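Local coordinates for VgrG protein (PDB 4DTH) that carries an actin cross-linking toxin domain that binds ATP and magnesium and probably joins G-actin molecules covalently to one another, at residues V35-A40 against Q82-H87. Residues are numbered along the deposited sequence; the frame is centred on the assembly and turned at random.
Sequences VVAMPA and QNWQTH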
loop_
_atom_site.group_PDB
_atom_site.type_symbol
_atom_site.label_atom_id
_atom_site.label_comp_id
_atom_site.label_asym_id
_atom_site.label_seq_id
_atom_site.Cartn_x
_atom_site.Cartn_y
_atom_site.Cartn_z
ATOM N N VAL A 35 -8.203 20.149 2.785
ATOM C CA VAL A 35 -9.060 18.974 2.823
ATOM C C VAL A 35 -9.897 18.917 1.540
ATOM O O VAL A 35 -10.046 19.921 0.844
ATOM C CB VAL A 35 -9.983 18.976 4.072
ATOM C CG1 VAL A 35 -9.190 18.734 5.369
ATOM C CG2 VAL A 35 -10.833 20.256 4.146
ATOM N N VAL A 36 -10.463 17.741 1.259
ATOM C CA VAL A 36 -11.450 17.531 0.208
ATOM C C VAL A 36 -12.747 17.169 0.941
ATOM O O VAL A 36 -12.714 16.418 1.922
ATOM C CB VAL A 36 -11.068 16.468 -0.868
ATOM C CG1 VAL A 36 -10.871 15.072 -0.265
ATOM C CG2 VAL A 36 -12.104 16.424 -2.002
ATOM N N ALA A 37 -13.870 17.723 0.499
ATOM C CA ALA A 37 -15.162 17.346 1.065
ATOM C C ALA A 37 -15.958 16.725 -0.067
ATOM O O ALA A 37 -15.887 17.187 -1.213
ATOM C CB ALA A 37 -15.875 18.537 1.652
ATOM N N MET A 38 -16.617 15.604 0.222
ATOM C CA MET A 38 -17.367 14.844 -0.773
ATOM C C MET A 38 -18.615 14.230 -0.140
ATOM O O MET A 38 -18.622 14.072 1.086
ATOM C CB MET A 38 -16.485 13.707 -1.311
ATOM C CG MET A 38 -15.663 14.104 -2.493
ATOM S SD MET A 38 -14.895 12.683 -3.295
ATOM C CE MET A 38 -13.538 12.490 -2.312
ATOM N N PRO A 39 -19.639 13.798 -0.932
ATOM C CA PRO A 39 -20.785 13.093 -0.321
ATOM C C PRO A 39 -20.330 11.861 0.462
ATOM O O PRO A 39 -19.293 11.280 0.147
ATOM C CB PRO A 39 -21.617 12.649 -1.532
ATOM C CG PRO A 39 -21.254 13.595 -2.621
ATOM C CD PRO A 39 -19.796 13.896 -2.401
ATOM N N ALA A 40 -21.098 11.460 1.475
ATOM C CA ALA A 40 -20.794 10.261 2.261
ATOM C C ALA A 40 -20.821 9.034 1.343
ATOM O O ALA A 40 -21.573 9.017 0.361
ATOM C CB ALA A 40 -21.814 10.102 3.375
ATOM N N GLN A 82 -25.561 18.007 1.955
ATOM C CA GLN A 82 -26.062 17.136 3.018
ATOM C C GLN A 82 -25.334 15.823 3.125
ATOM O O GLN A 82 -25.131 15.133 2.123
ATOM C CB GLN A 82 -27.590 16.962 2.965
ATOM C CG GLN A 82 -28.313 17.488 4.213
ATOM C CD GLN A 82 -28.043 18.952 4.500
ATOM O OE1 GLN A 82 -27.102 19.312 5.220
ATOM N NE2 GLN A 82 -28.868 19.828 3.951
ATOM N N ASN A 83 -24.900 15.511 4.356
ATOM C CA ASN A 83 -24.164 14.301 4.735
ATOM C C ASN A 83 -22.735 14.220 4.194
ATOM O O ASN A 83 -22.071 13.207 4.398
ATOM C CB ASN A 83 -24.979 13.017 4.478
ATOM C CG ASN A 83 -26.362 13.045 5.101
ATOM O OD1 ASN A 83 -26.569 13.540 6.215
ATOM N ND2 ASN A 83 -27.340 12.538 4.375
ATOM N N TRP A 84 -22.239 15.298 3.556
ATOM C CA TRP A 84 -20.871 15.340 3.032
ATOM C C TRP A 84 -19.850 15.210 4.147
ATOM O O TRP A 84 -20.066 15.711 5.256
ATOM C CB TRP A 84 -20.621 16.633 2.239
ATOM C CG TRP A 84 -21.158 16.628 0.837
ATOM C CD1 TRP A 84 -22.373 16.164 0.417
ATOM C CD2 TRP A 84 -20.538 17.227 -0.310
ATOM N NE1 TRP A 84 -22.529 16.396 -0.932
ATOM C CE2 TRP A 84 -21.421 17.057 -1.402
ATOM C CE3 TRP A 84 -19.320 17.896 -0.521
ATOM C CZ2 TRP A 84 -21.117 17.516 -2.688
ATOM C CZ3 TRP A 84 -19.013 18.342 -1.800
ATOM C CH2 TRP A 84 -19.900 18.143 -2.869
ATOM N N GLN A 85 -18.743 14.521 3.842
ATOM C CA GLN A 85 -17.647 14.264 4.777
ATOM C C GLN A 85 -16.367 14.923 4.308
ATOM O O GLN A 85 -16.139 15.013 3.098
ATOM C CB GLN A 85 -17.398 12.748 4.890
ATOM C CG GLN A 85 -18.607 11.941 5.403
ATOM C CD GLN A 85 -18.902 12.238 6.845
ATOM O OE1 GLN A 85 -18.056 12.042 7.715
ATOM N NE2 GLN A 85 -20.106 12.715 7.129
ATOM N N THR A 86 -15.528 15.361 5.250
ATOM C CA THR A 86 -14.233 15.968 4.955
ATOM C C THR A 86 -13.139 14.907 5.109
ATOM O O THR A 86 -13.214 14.072 6.018
ATOM C CB THR A 86 -14.018 17.178 5.870
ATOM O OG1 THR A 86 -14.989 18.184 5.579
ATOM C CG2 THR A 86 -12.658 17.765 5.753
ATOM N N HIS A 87 -12.134 14.930 4.221
ATOM C CA HIS A 87 -11.007 14.004 4.267
ATOM C C HIS A 87 -9.738 14.727 3.923
ATOM O O HIS A 87 -9.775 15.715 3.188
ATOM C CB HIS A 87 -11.201 12.846 3.267
ATOM C CG HIS A 87 -12.438 12.020 3.475
ATOM N ND1 HIS A 87 -12.384 10.791 4.099
ATOM C CD2 HIS A 87 -13.710 12.247 3.075
ATOM C CE1 HIS A 87 -13.624 10.329 4.094
ATOM N NE2 HIS A 87 -14.455 11.171 3.496
HETATM O O HOH W 1 -16.837 11.011 1.426
HETATM O O HOH W 2 -23.752 12.757 1.355
#
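Pro39 lays its ring over one face of the Trp84 indole, CD standing 3.9 Å from the centroid of the six-membered ring and 20° off its normal. With CG anti to its carbonyl carbon (chi1 -80°), Trp84 turns its indole beneath the Met38-Pro39 peptide, and the Met38 CA adds an off-centre CH-pi contact. Proline suits this place: a compact, puckered ring, constrained by its bond to the backbone N, offers C-H groups to the pi face just where the strand ends. The indole NE1, 3.5 Å from Pro39 CG, is buried without a polar partner. Alongside, small Ala37 sets its CB 4.1 Å from Trp84 CE3, and the CG2 of Thr86 meets Val35, beta-branched residues that fit extended backbone. On the side of the sheet away from Ala37 and Thr86, Val36 and His87 cross obliquely, and a water links His87 NE2 to Pro39 O. Gln85 instead spends its amide on Asn65 and Ser68 of the next strand. Four backbone bonds, such as His87 N to Val36 O (2.8 Å), lock the register; Val35 and Ala37 pair outward with strand 150-153. This is an antiparallel beta ladder between neighbouring sheet strands of the actin cross-linking domain, closed at one end by a proline-tryptophan CH-pi contact.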